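Local coordinates for protein elongation factor G (Thermus thermophilus, PDB 2DY1) that binds GTP together with a magnesium ion and probably acts as a translation elongation GTPase in bacterial protein synthesis, at residues T61-V66 / V88-G93; A94-D99 / L285-K290; P155-D160 / Q206-A211; E240-G245 / L269-S274; L485-A490 / K561-E566. All blocks are in the same frame, centred on the assembly; numbering follows the deposited sequence.

Interactions 1 and 2 share helix 88-97 and touch: Lys-290 NZ, from the strand of interaction 2, lies 2.7 Å from Glu-90 OE2 in a salt bridge and 2.9 Å from Thr-64 O in a probable hydrogen bond. Of the five, interaction 1 alone holds a GTP and magnesium ligand, Thr-61; in interaction 2 the side chain of Ala-94 is still about 11 Å from the metal. Interaction 4 meets interaction 2 through Asp-99 O and Pro-273 CG, 3.7 Å apart, while its nearest atoms are about 5 Å from interaction 3. Interaction 5 is remote, in domain IV, with nearest atoms about 38 Å from interaction 1.

Interaction 1: residues T61-V66 / V88-G93; sequences TVRTGV and VGEIRG. With MG (magnesium ion), chain B; GTP (guanosine-5'-triphosphate), chain C.
Glu-90 reaches from helix 88-97 into the backbone of Arg-63 and Thr-64, and its OE2 is where the contact is tightest. Thr-64 N donates to OE2 over 2.8 Å at an N-H...O angle of 142°, arriving from above the carboxylate plane. The Arg-63 guanidinium lies flat against the same carboxylate, the two planes only 8° apart. At 3.6 Å from Glu-90 OE2, Arg-63 NE adds a salt bridge by charge alone, because no N-H points at that oxygen; NE donates instead to Gln-292. A bend at chi2 (-77°) folds the Glu-90 chain into this stack, and OE2 is also paired with Lys-290. On the looser side sits a single water, 2.8 Å from both Thr-64 OG1 and Glu-90 O, with a weak contact to OE1; it has more acceptors in reach than protons, so not all are served at once. Beyond the packed part, Thr-61 OG1 binds magnesium at 2.0 Å and Thr-61 N donates to GTP O2G over 3.0 Å. Thr-23, two phosphate oxygens and two waters complete the metal's shell. A threonine on magnesium in 61-66, braced on helix 88-97, fits the first switch region resting on the switch II helix of a GTP-bound translational GTPase.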
# COMPACT_ATOMS: atom_id res chain seq x y z
N THR A 61 7.52 0.14 12.54
CA THR A 61 6.66 1.29 12.38
C THR A 61 5.46 0.93 11.50
O THR A 61 5.56 0.81 10.28
CB THR A 61 7.49 2.45 11.78
OG1 THR A 61 8.49 2.81 12.74
CG2 THR A 61 6.63 3.68 11.48
N VAL A 62 4.31 0.78 12.15
CA VAL A 62 3.06 0.43 11.48
C VAL A 62 2.40 1.71 10.98
O VAL A 62 1.72 1.71 9.94
CB VAL A 62 2.12 -0.29 12.47
CG1 VAL A 62 0.73 -0.52 11.86
CG2 VAL A 62 2.77 -1.60 12.89
N ARG A 63 2.60 2.79 11.74
CA ARG A 63 1.99 4.08 11.43
C ARG A 63 3.03 5.18 11.44
O ARG A 63 3.84 5.28 12.37
CB ARG A 63 0.93 4.43 12.47
CG ARG A 63 -0.15 3.35 12.69
CD ARG A 63 -0.98 3.10 11.46
NE ARG A 63 -1.80 4.28 11.15
CZ ARG A 63 -2.52 4.42 10.04
NH1 ARG A 63 -2.53 3.46 9.12
NH2 ARG A 63 -3.23 5.52 9.84
N THR A 64 3.02 6.00 10.39
CA THR A 64 3.94 7.12 10.31
C THR A 64 3.82 8.03 11.53
O THR A 64 2.71 8.35 11.97
CB THR A 64 3.60 7.95 9.06
OG1 THR A 64 3.71 7.11 7.91
CG2 THR A 64 4.53 9.17 8.93
N GLY A 65 4.97 8.43 12.07
CA GLY A 65 5.01 9.35 13.20
C GLY A 65 5.65 10.66 12.76
O GLY A 65 6.59 10.67 11.98
N VAL A 66 5.11 11.77 13.24
CA VAL A 66 5.65 13.08 12.91
C VAL A 66 6.64 13.52 13.99
O VAL A 66 6.38 13.37 15.20
CB VAL A 66 4.51 14.13 12.80
CG1 VAL A 66 5.11 15.49 12.42
CG2 VAL A 66 3.50 13.68 11.75
N VAL A 88 2.21 0.03 2.84
CA VAL A 88 2.31 0.89 1.65
C VAL A 88 1.41 2.13 1.78
O VAL A 88 1.76 3.20 1.30
CB VAL A 88 1.94 0.09 0.38
CG1 VAL A 88 0.51 -0.42 0.46
CG2 VAL A 88 2.16 0.93 -0.87
N GLY A 89 0.24 1.98 2.40
CA GLY A 89 -0.64 3.14 2.56
C GLY A 89 0.06 4.30 3.25
O GLY A 89 0.11 5.44 2.76
N GLU A 90 0.65 4.00 4.39
CA GLU A 90 1.34 5.01 5.17
C GLU A 90 2.62 5.49 4.50
O GLU A 90 2.95 6.67 4.56
CB GLU A 90 1.65 4.45 6.56
CG GLU A 90 0.45 4.43 7.48
CD GLU A 90 0.14 5.82 8.03
OE1 GLU A 90 -0.47 6.64 7.32
OE2 GLU A 90 0.55 6.09 9.17
N ILE A 91 3.34 4.58 3.87
CA ILE A 91 4.57 4.95 3.19
C ILE A 91 4.27 5.93 2.06
O ILE A 91 4.92 6.99 1.96
CB ILE A 91 5.30 3.72 2.62
CG1 ILE A 91 5.73 2.81 3.78
CG2 ILE A 91 6.56 4.17 1.83
CD1 ILE A 91 6.30 1.45 3.34
N ARG A 92 3.31 5.60 1.21
CA ARG A 92 3.01 6.50 0.09
C ARG A 92 2.41 7.80 0.58
O ARG A 92 2.70 8.88 0.02
CB ARG A 92 2.13 5.78 -0.94
CG ARG A 92 2.93 4.67 -1.67
CD ARG A 92 2.20 4.06 -2.83
NE ARG A 92 2.99 2.97 -3.42
CZ ARG A 92 2.73 2.45 -4.62
NH1 ARG A 92 1.72 2.93 -5.34
NH2 ARG A 92 3.47 1.46 -5.10
N GLY A 93 1.62 7.73 1.65
CA GLY A 93 1.05 8.94 2.22
C GLY A 93 2.14 9.88 2.74
O GLY A 93 2.05 11.09 2.59
MG MG B . 10.48 2.53 12.35
PG GTP C . 10.95 -0.18 10.55
O1G GTP C . 10.41 -1.61 11.06
O2G GTP C . 10.06 0.98 11.21
O3G GTP C . 10.99 -0.08 9.07
O3B GTP C . 12.41 -0.11 11.21
PB GTP C . 13.29 1.22 11.36
O1B GTP C . 13.90 1.54 10.05
O2B GTP C . 12.49 2.27 12.02
O3A GTP C . 14.50 0.71 12.28
PA GTP C . 14.54 0.84 13.88
O1A GTP C . 14.88 2.24 14.23
O2A GTP C . 13.30 0.25 14.44
O5' GTP C . 15.80 -0.08 14.27
C5' GTP C . 15.66 -1.50 14.19
C4' GTP C . 16.81 -2.17 14.95
O4' GTP C . 18.03 -1.61 14.43
C3' GTP C . 16.75 -1.79 16.43
O3' GTP C . 17.28 -2.86 17.21
C2' GTP C . 17.67 -0.57 16.50
O2' GTP C . 18.24 -0.48 17.81
C1' GTP C . 18.75 -1.03 15.53
N9 GTP C . 19.59 0.07 15.02
C8 GTP C . 19.15 1.19 14.44
N7 GTP C . 20.18 1.90 13.99
C5 GTP C . 21.30 1.23 14.29
C6 GTP C . 22.65 1.48 14.08
O6 GTP C . 23.04 2.47 13.45
N1 GTP C . 23.58 0.55 14.56
C2 GTP C . 23.14 -0.59 15.24
N2 GTP C . 24.02 -1.48 15.70
N3 GTP C . 21.83 -0.80 15.42
C4 GTP C . 20.92 0.08 14.96
O HOH W 1 1.71 8.41 6.40
O HOH W 2 10.64 1.37 14.09
O HOH W 3 10.36 3.88 10.76

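Interaction 2: residues A94-D99 / L285-K290; sequences ALEAAD and LAKVFK
Ala-97 and Glu-96, near the end of helix 88-97, meet Phe-289 and Lys-287 on strand 285-294, so the contact docks the switch II helix of the G domain on an antiparallel sheet of domain 2. The apolar part is a CH-pi contact. Ala-97 CB lies 3.6 Å from the centroid of the Phe-289 ring, 19° off the normal, and thus over a face. Phe-289 turns its ring under the helix by placing CG between the backbone N and the carbonyl carbon (chi1 70°).

The charged part is a salt bridge in which Lys-287 NZ donates to Glu-96 OE2 over 3.1 Å, coming from 45° out of the carboxylate plane. The extended lysine crosses the glutamate at about a right angle. Both ends have second partners in the loop after strand 361-363: Glu-96 OE1 accepts from Ala-376 N, and Lys-287 NZ donates to Pro-374 O. A glutamine in place of Glu-96 would probably leave the buried Lys-287 ammonium without its countercharge at this domain interface.

Water does the rest. One molecule joins the two charged groups, donating to Glu-96 OE1 over 2.7 Å and accepting from Lys-287 NZ over 3.0 Å. Another spans carboxylate and strand, giving one proton to Glu-96 OE2 at 3.1 Å and one to Phe-289 O at 2.9 Å.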
# COMPACT_ATOMS: atom_id res chain seq x y z
N ALA A 94 3.17 9.33 3.39
CA ALA A 94 4.26 10.15 3.93
C ALA A 94 5.03 10.81 2.79
O ALA A 94 5.39 11.98 2.90
CB ALA A 94 5.21 9.30 4.78
N LEU A 95 5.27 10.08 1.71
CA LEU A 95 5.99 10.65 0.58
C LEU A 95 5.14 11.75 -0.08
O LEU A 95 5.67 12.80 -0.46
CB LEU A 95 6.39 9.54 -0.42
CG LEU A 95 7.56 8.68 0.11
CD1 LEU A 95 7.64 7.38 -0.66
CD2 LEU A 95 8.87 9.47 0.04
N GLU A 96 3.84 11.51 -0.20
CA GLU A 96 2.92 12.51 -0.77
C GLU A 96 2.99 13.82 -0.00
O GLU A 96 2.89 14.91 -0.58
CB GLU A 96 1.47 12.06 -0.65
CG GLU A 96 0.89 11.27 -1.73
CD GLU A 96 -0.62 11.33 -1.64
OE1 GLU A 96 -1.28 10.68 -2.44
OE2 GLU A 96 -1.14 12.06 -0.77
N ALA A 97 3.11 13.69 1.32
CA ALA A 97 3.14 14.81 2.23
C ALA A 97 4.43 15.59 2.30
O ALA A 97 4.44 16.69 2.82
CB ALA A 97 2.80 14.32 3.65
N ALA A 98 5.52 15.03 1.79
CA ALA A 98 6.83 15.68 1.92
C ALA A 98 7.32 16.29 0.62
O ALA A 98 6.78 15.98 -0.43
CB ALA A 98 7.85 14.66 2.42
N ASP A 99 8.36 17.11 0.73
CA ASP A 99 8.95 17.73 -0.45
C ASP A 99 10.28 17.06 -0.83
O ASP A 99 10.91 17.44 -1.82
CB ASP A 99 9.18 19.23 -0.22
CG ASP A 99 7.88 19.98 0.05
OD1 ASP A 99 6.82 19.52 -0.41
OD2 ASP A 99 7.94 21.04 0.73
N LEU A 285 -2.75 25.85 0.49
CA LEU A 285 -3.01 24.61 -0.25
C LEU A 285 -2.52 23.55 0.71
O LEU A 285 -1.39 23.63 1.18
CB LEU A 285 -2.21 24.53 -1.55
CG LEU A 285 -2.32 23.18 -2.28
CD1 LEU A 285 -3.77 22.88 -2.69
CD2 LEU A 285 -1.39 23.18 -3.49
N ALA A 286 -3.39 22.60 1.03
CA ALA A 286 -3.06 21.55 1.98
C ALA A 286 -3.76 20.25 1.62
O ALA A 286 -4.66 20.20 0.78
CB ALA A 286 -3.50 21.97 3.39
N LYS A 287 -3.36 19.18 2.29
CA LYS A 287 -3.97 17.89 2.03
C LYS A 287 -3.91 17.02 3.28
O LYS A 287 -2.94 17.09 4.03
CB LYS A 287 -3.22 17.19 0.89
CG LYS A 287 -3.78 15.85 0.52
CD LYS A 287 -3.16 15.34 -0.79
CE LYS A 287 -3.73 13.99 -1.16
NZ LYS A 287 -3.23 13.53 -2.48
N VAL A 288 -4.96 16.22 3.51
CA VAL A 288 -4.98 15.30 4.66
C VAL A 288 -4.23 14.07 4.11
O VAL A 288 -4.76 13.37 3.24
CB VAL A 288 -6.42 14.90 5.02
CG1 VAL A 288 -6.42 13.85 6.12
CG2 VAL A 288 -7.20 16.14 5.51
N PHE A 289 -3.02 13.81 4.60
CA PHE A 289 -2.25 12.68 4.08
C PHE A 289 -2.43 11.41 4.87
O PHE A 289 -2.08 10.34 4.40
CB PHE A 289 -0.75 13.03 3.93
CG PHE A 289 -0.02 13.19 5.23
CD1 PHE A 289 0.69 12.11 5.78
CD2 PHE A 289 0.01 14.43 5.87
CE1 PHE A 289 1.44 12.30 6.98
CE2 PHE A 289 0.73 14.62 7.05
CZ PHE A 289 1.45 13.55 7.60
N LYS A 290 -2.93 11.54 6.09
CA LYS A 290 -3.23 10.35 6.91
C LYS A 290 -4.18 10.71 8.02
O LYS A 290 -4.36 11.90 8.37
CB LYS A 290 -1.96 9.73 7.52
CG LYS A 290 -1.31 10.56 8.60
CD LYS A 290 -0.26 9.78 9.41
CE LYS A 290 -0.95 8.93 10.49
NZ LYS A 290 -0.03 7.88 11.07
O HOH W 4 -2.42 10.48 1.51
O HOH W 5 -3.81 10.76 -1.41

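Interaction 3: residues P155-D160 / Q206-A211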
# COMPACT_ATOMS: atom_id res chain seq x y z
N PRO A 155 23.43 9.10 -9.90
CA PRO A 155 24.22 10.25 -9.46
C PRO A 155 24.29 10.56 -7.97
O PRO A 155 23.90 11.63 -7.53
CB PRO A 155 23.65 11.39 -10.30
CG PRO A 155 22.22 11.02 -10.42
CD PRO A 155 22.23 9.53 -10.64
N ILE A 156 24.83 9.63 -7.20
CA ILE A 156 24.99 9.87 -5.77
C ILE A 156 26.14 10.86 -5.56
O ILE A 156 27.01 11.03 -6.42
CB ILE A 156 25.27 8.57 -4.98
CG1 ILE A 156 26.50 7.85 -5.55
CG2 ILE A 156 24.05 7.69 -5.02
CD1 ILE A 156 27.47 7.37 -4.50
N LEU A 157 26.13 11.52 -4.41
CA LEU A 157 27.15 12.51 -4.10
C LEU A 157 27.59 12.29 -2.66
O LEU A 157 26.91 12.69 -1.72
CB LEU A 157 26.56 13.91 -4.26
CG LEU A 157 27.56 15.07 -4.22
CD1 LEU A 157 28.25 15.18 -5.57
CD2 LEU A 157 26.84 16.35 -3.91
N PRO A 158 28.75 11.65 -2.46
CA PRO A 158 29.22 11.41 -1.09
C PRO A 158 29.55 12.69 -0.34
O PRO A 158 30.41 13.45 -0.75
CB PRO A 158 30.46 10.53 -1.28
CG PRO A 158 30.22 9.87 -2.63
CD PRO A 158 29.62 10.99 -3.45
N ILE A 159 28.86 12.94 0.76
CA ILE A 159 29.12 14.10 1.58
C ILE A 159 30.07 13.69 2.69
O ILE A 159 30.98 14.43 3.07
CB ILE A 159 27.81 14.64 2.25
CG1 ILE A 159 26.81 15.04 1.16
CG2 ILE A 159 28.13 15.77 3.21
CD1 ILE A 159 27.35 16.04 0.16
N ASP A 160 29.85 12.49 3.22
CA ASP A 160 30.65 11.99 4.33
C ASP A 160 31.38 10.71 3.99
O ASP A 160 30.89 9.92 3.17
CB ASP A 160 29.76 11.60 5.52
CG ASP A 160 28.94 12.74 6.06
OD1 ASP A 160 29.54 13.81 6.31
OD2 ASP A 160 27.71 12.56 6.27
N GLN A 206 37.41 16.01 -5.08
CA GLN A 206 37.51 16.40 -6.49
C GLN A 206 36.29 15.89 -7.25
O GLN A 206 35.74 16.58 -8.10
CB GLN A 206 38.77 15.81 -7.13
CG GLN A 206 40.07 16.06 -6.39
CD GLN A 206 41.27 15.39 -7.05
OE1 GLN A 206 41.27 14.18 -7.31
NE2 GLN A 206 42.31 16.18 -7.33
N GLU A 207 35.90 14.66 -6.94
CA GLU A 207 34.75 14.06 -7.59
C GLU A 207 33.46 14.81 -7.26
O GLU A 207 32.61 14.99 -8.12
CB GLU A 207 34.62 12.59 -7.18
CG GLU A 207 35.65 11.69 -7.84
CD GLU A 207 35.69 10.30 -7.22
OE1 GLU A 207 34.71 9.91 -6.55
OE2 GLU A 207 36.71 9.61 -7.41
N VAL A 208 33.33 15.23 -6.00
CA VAL A 208 32.14 15.96 -5.58
C VAL A 208 32.07 17.33 -6.27
O VAL A 208 31.01 17.71 -6.79
CB VAL A 208 32.12 16.13 -4.05
CG1 VAL A 208 31.10 17.20 -3.64
CG2 VAL A 208 31.76 14.79 -3.40
N LEU A 209 33.19 18.04 -6.28
CA LEU A 209 33.26 19.35 -6.93
C LEU A 209 32.87 19.22 -8.39
O LEU A 209 32.02 19.98 -8.87
CB LEU A 209 34.68 19.92 -6.83
CG LEU A 209 35.11 20.43 -5.45
CD1 LEU A 209 36.56 20.89 -5.50
CD2 LEU A 209 34.20 21.57 -5.02
N GLU A 210 33.49 18.28 -9.08
CA GLU A 210 33.21 18.05 -10.48
C GLU A 210 31.75 17.68 -10.74
O GLU A 210 31.14 18.17 -11.69
CB GLU A 210 34.15 16.97 -11.04
CG GLU A 210 35.64 17.43 -11.21
CD GLU A 210 36.54 16.40 -11.91
OE1 GLU A 210 36.06 15.70 -12.83
OE2 GLU A 210 37.74 16.30 -11.56
N ALA A 211 31.16 16.85 -9.88
CA ALA A 211 29.75 16.47 -10.08
C ALA A 211 28.80 17.65 -9.96
O ALA A 211 27.80 17.74 -10.69
CB ALA A 211 29.35 15.36 -9.08
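Leu-157 sends its CG opposite the backbone N (chi1 -170°), which carries CD1 up to helix 206-211, while Val-208, with chi1 at 165°, turns both methyls to the strand. Leu-157 CD1 then lies between two helix residues, 3.7 Å from Ala-211 CB and 4.0 Å from Val-208 CG1, the leucine and valine crossing at about a right angle. The other methyl, Val-208 CG2, presses on Pro-158 O at 3.3 Å; that carbonyl oxygen is buried here and has no polar partner. An alanine at Val-208 is likely to open a gap beside Leu-157 CD1 and uncover Pro-158 O. The axes of strand 156-158 and the helix pass 8.5 Å apart at 137°. Helix 198-213 is consistent with the G' insertion of EF-G, lying against the G-domain sheet where strand 156-165 runs parallel to strand 248-252; Phe-238 of helix 231-243 also touches Leu-157, and Leu-146 of helix 142-153 packs on Pro-158.

Interaction 4: residues E240-G245 / L269-S274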
# COMPACT_ATOMS: atom_id res chain seq x y z
N GLU A 240 20.60 23.50 -5.95
CA GLU A 240 19.77 23.47 -7.13
C GLU A 240 19.78 22.11 -7.80
O GLU A 240 18.75 21.64 -8.30
CB GLU A 240 20.26 24.58 -8.09
CG GLU A 240 19.43 24.78 -9.33
CD GLU A 240 18.01 25.23 -9.06
OE1 GLU A 240 17.71 25.71 -7.93
OE2 GLU A 240 17.20 25.13 -9.99
N ALA A 241 20.93 21.44 -7.79
CA ALA A 241 21.01 20.13 -8.40
C ALA A 241 20.18 19.10 -7.61
O ALA A 241 19.54 18.24 -8.20
CB ALA A 241 22.47 19.64 -8.48
N VAL A 242 20.23 19.20 -6.29
CA VAL A 242 19.46 18.26 -5.47
C VAL A 242 17.97 18.53 -5.68
O VAL A 242 17.19 17.59 -5.81
CB VAL A 242 19.85 18.39 -3.98
CG1 VAL A 242 18.95 17.45 -3.11
CG2 VAL A 242 21.31 17.97 -3.80
N ARG A 243 17.61 19.81 -5.72
CA ARG A 243 16.21 20.20 -5.95
C ARG A 243 15.64 19.56 -7.22
O ARG A 243 14.47 19.15 -7.25
CB ARG A 243 16.10 21.73 -6.05
CG ARG A 243 14.65 22.22 -6.23
CD ARG A 243 14.60 23.73 -6.42
NE ARG A 243 15.07 24.15 -7.75
CZ ARG A 243 14.42 23.96 -8.89
NH1 ARG A 243 13.24 23.35 -8.91
NH2 ARG A 243 14.93 24.41 -10.03
N ARG A 244 16.47 19.47 -8.27
CA ARG A 244 16.07 18.92 -9.56
C ARG A 244 16.24 17.41 -9.69
O ARG A 244 15.97 16.82 -10.75
CB ARG A 244 16.85 19.64 -10.67
CG ARG A 244 16.51 21.10 -10.82
CD ARG A 244 17.48 21.78 -11.79
NE ARG A 244 17.00 23.10 -12.19
CZ ARG A 244 17.79 24.12 -12.50
NH1 ARG A 244 19.10 23.99 -12.46
NH2 ARG A 244 17.25 25.28 -12.86
N GLY A 245 16.67 16.76 -8.61
CA GLY A 245 16.85 15.32 -8.66
C GLY A 245 18.03 14.89 -9.51
O GLY A 245 18.03 13.78 -10.04
N LEU A 269 18.84 20.72 5.85
CA LEU A 269 18.55 22.13 5.61
C LEU A 269 19.33 22.65 4.41
O LEU A 269 18.80 23.35 3.55
CB LEU A 269 18.86 22.96 6.86
CG LEU A 269 17.89 22.66 8.00
CD1 LEU A 269 18.52 23.08 9.32
CD2 LEU A 269 16.54 23.40 7.76
N GLU A 270 20.60 22.27 4.32
CA GLU A 270 21.42 22.75 3.22
C GLU A 270 21.09 22.17 1.84
O GLU A 270 21.13 22.88 0.83
CB GLU A 270 22.89 22.46 3.54
CG GLU A 270 23.84 22.70 2.38
CD GLU A 270 25.26 22.27 2.71
OE1 GLU A 270 25.44 21.46 3.65
OE2 GLU A 270 26.20 22.73 2.03
N ALA A 271 20.76 20.89 1.80
CA ALA A 271 20.50 20.21 0.54
C ALA A 271 19.09 20.06 0.01
O ALA A 271 18.89 20.05 -1.20
CB ALA A 271 21.15 18.81 0.60
N LEU A 272 18.11 19.94 0.89
CA LEU A 272 16.75 19.70 0.45
C LEU A 272 15.97 20.98 0.27
O LEU A 272 16.25 21.98 0.92
CB LEU A 272 16.07 18.73 1.44
CG LEU A 272 16.89 17.44 1.57
CD1 LEU A 272 16.14 16.50 2.54
CD2 LEU A 272 17.09 16.74 0.23
N PRO A 273 14.97 20.95 -0.62
CA PRO A 273 14.18 22.16 -0.89
C PRO A 273 13.15 22.58 0.11
O PRO A 273 12.57 21.77 0.82
CB PRO A 273 13.53 21.84 -2.22
CG PRO A 273 13.18 20.39 -2.05
CD PRO A 273 14.49 19.83 -1.45
N SER A 274 12.89 23.89 0.12
CA SER A 274 11.88 24.47 0.98
C SER A 274 10.55 24.36 0.22
O SER A 274 10.51 24.11 -0.99
CB SER A 274 12.18 25.96 1.20
OG SER A 274 11.92 26.67 -0.01
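Val-242, in the last turn of helix 231-243, reaches the end of helix 261-271, and each of its outer carbons meets something there. Its CB stands 3.4 Å from Ala-271 O. With CG1 opposite the backbone N (chi1 176°), that methyl makes the closest approach: it presses on the same carbonyl oxygen, Ala-271 O, at 3.2 Å, and lies 3.9 Å from Leu-272 CD2. The second methyl, CG2, is farther off, 4.1 Å from Ala-271 O and 4.5 Å from Ala-271 CB. The valine therefore fits against a carbonyl at the point where helix 261-271 unwinds, since Leu-272 is the first residue to leave helical geometry.

Next along the chain, Arg-243 contributes only its aliphatic part: CG packs 4.2 Å from Pro-273 CB. A bend at chi3 then leads the guanidinium away from this proline and back to its own helix, where NE donates to Glu-240 OE1 over 3.1 Å, nearly straight at 176° and in the guanidinium plane. No hydrogen bond crosses between the two segments; the joint is made by packing.

Gly-245, at a phi of 71°, closes the first helix in a Schellman motif, and Ser-274 N-caps helix 275-279. This junction of helix ends lies against the central G-domain sheet: Leu-272 packs on Val-12 of strand 9-16 and on Met-130 of strand 129-134, while Phe-238 of helix 231-243 touches Ala-271.

Interaction 5: residues L485-A490 / K561-E566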
# COMPACT_ATOMS: atom_id res chain seq x y z
N LEU A 485 -38.34 -24.65 -22.49
CA LEU A 485 -36.95 -24.21 -22.46
C LEU A 485 -35.94 -25.27 -22.91
O LEU A 485 -36.01 -26.42 -22.50
CB LEU A 485 -36.59 -23.83 -21.02
CG LEU A 485 -35.12 -23.50 -20.74
CD1 LEU A 485 -34.80 -22.14 -21.34
CD2 LEU A 485 -34.87 -23.47 -19.22
N ARG A 486 -35.00 -24.86 -23.76
CA ARG A 486 -33.93 -25.74 -24.21
C ARG A 486 -32.64 -25.11 -23.68
O ARG A 486 -32.43 -23.91 -23.84
CB ARG A 486 -33.90 -25.81 -25.74
CG ARG A 486 -32.82 -26.69 -26.35
CD ARG A 486 -32.88 -26.57 -27.87
NE ARG A 486 -31.88 -27.36 -28.59
CZ ARG A 486 -31.97 -28.67 -28.81
NH1 ARG A 486 -33.01 -29.37 -28.37
NH2 ARG A 486 -31.01 -29.29 -29.49
N LEU A 487 -31.79 -25.91 -23.04
CA LEU A 487 -30.50 -25.45 -22.51
C LEU A 487 -29.39 -26.12 -23.31
O LEU A 487 -29.43 -27.33 -23.54
CB LEU A 487 -30.34 -25.82 -21.03
CG LEU A 487 -31.26 -25.13 -20.03
CD1 LEU A 487 -30.89 -25.61 -18.62
CD2 LEU A 487 -31.12 -23.61 -20.12
N GLU A 488 -28.40 -25.35 -23.72
CA GLU A 488 -27.30 -25.92 -24.47
C GLU A 488 -25.99 -25.45 -23.89
O GLU A 488 -25.85 -24.28 -23.51
CB GLU A 488 -27.36 -25.47 -25.93
CG GLU A 488 -28.68 -25.75 -26.60
CD GLU A 488 -28.69 -25.31 -28.05
OE1 GLU A 488 -27.92 -24.39 -28.41
OE2 GLU A 488 -29.47 -25.89 -28.83
N PRO A 489 -25.00 -26.35 -23.80
CA PRO A 489 -23.71 -25.94 -23.26
C PRO A 489 -23.21 -24.80 -24.15
O PRO A 489 -23.42 -24.83 -25.36
CB PRO A 489 -22.86 -27.20 -23.41
CG PRO A 489 -23.86 -28.30 -23.25
CD PRO A 489 -25.02 -27.79 -24.10
N ALA A 490 -22.57 -23.80 -23.56
CA ALA A 490 -22.05 -22.68 -24.35
C ALA A 490 -20.88 -22.03 -23.61
O ALA A 490 -20.76 -22.17 -22.40
CB ALA A 490 -23.14 -21.65 -24.57
N LYS A 561 -34.74 -25.41 -13.65
CA LYS A 561 -34.38 -26.47 -12.71
C LYS A 561 -34.54 -27.87 -13.31
O LYS A 561 -33.66 -28.72 -13.19
CB LYS A 561 -35.22 -26.36 -11.44
CG LYS A 561 -35.13 -25.02 -10.73
CD LYS A 561 -33.74 -24.76 -10.17
CE LYS A 561 -33.73 -23.50 -9.30
NZ LYS A 561 -32.39 -23.21 -8.72
N LYS A 562 -35.68 -28.11 -13.95
CA LYS A 562 -35.94 -29.41 -14.56
C LYS A 562 -34.95 -29.72 -15.67
O LYS A 562 -34.35 -30.80 -15.71
CB LYS A 562 -37.36 -29.44 -15.13
CG LYS A 562 -37.70 -30.71 -15.90
CD LYS A 562 -39.06 -30.61 -16.60
CE LYS A 562 -40.18 -30.25 -15.62
NZ LYS A 562 -41.54 -30.25 -16.26
N VAL A 563 -34.77 -28.77 -16.59
CA VAL A 563 -33.89 -29.01 -17.71
C VAL A 563 -32.41 -29.14 -17.35
O VAL A 563 -31.71 -30.00 -17.89
CB VAL A 563 -34.08 -27.91 -18.79
CG1 VAL A 563 -33.22 -28.21 -20.01
CG2 VAL A 563 -35.55 -27.84 -19.18
N MET A 564 -31.91 -28.30 -16.45
CA MET A 564 -30.50 -28.40 -16.09
C MET A 564 -30.15 -29.79 -15.56
O MET A 564 -29.06 -30.30 -15.80
CB MET A 564 -30.12 -27.35 -15.05
CG MET A 564 -28.67 -27.47 -14.62
SD MET A 564 -28.19 -26.30 -13.35
CE MET A 564 -26.47 -26.86 -13.08
N ALA A 565 -31.08 -30.40 -14.83
CA ALA A 565 -30.84 -31.73 -14.27
C ALA A 565 -30.69 -32.81 -15.34
O ALA A 565 -30.07 -33.86 -15.10
CB ALA A 565 -31.97 -32.09 -13.32
N GLU A 566 -31.25 -32.57 -16.52
CA GLU A 566 -31.16 -33.53 -17.61
C GLU A 566 -30.00 -33.16 -18.52
O GLU A 566 -29.72 -33.86 -19.49
CB GLU A 566 -32.45 -33.51 -18.44
CG GLU A 566 -33.73 -33.46 -17.62
CD GLU A 566 -34.98 -33.29 -18.48
OE1 GLU A 566 -36.09 -33.21 -17.91
OE2 GLU A 566 -34.86 -33.24 -19.73
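Leu-487 lays its branched end against Val-563, its CG 3.7 Å from Val-563 CG1, with the two side chains set at a slant to one another. Its CG lies beside the backbone N and opposite the carbonyl carbon (chi1 -67°), which directs CD1 past the valine to the next residue of the helix. There CD1 reaches the backbone, 3.6 Å from Met-564 N, and the side-chain root, 4.0 Å from Met-564 CB; the remainder of the extended methionine runs on to Ile-460 of strand 457-460.

Two residues earlier, Leu-485 faces the same helix from the same side of the strand. Its carbonyl comes closer than its side chain: Leu-485 O is 3.6 Å from Val-563 CG2, whereas Leu-485 CD2 is 4.4 Å from that methyl. Val-563 thus divides its branches, CG1 to Leu-487 and CG2 to Leu-485.

This is helix-on-sheet packing within domain IV, whose fold is related to that of ribosomal protein S5. Strand 477-489 lies between strands 464-474 and 533-541 of a mixed sheet, and helix 549-566 covers it, the axes of the two short segments 8.5 Å apart at 38°.

Arg-486 points away from the helix. Its NE donates to the anti side of Glu-488 OE2 over 2.8 Å at 157°, in a salt bridge along the strand, and NH1 pairs with Glu-465 of the adjoining strand.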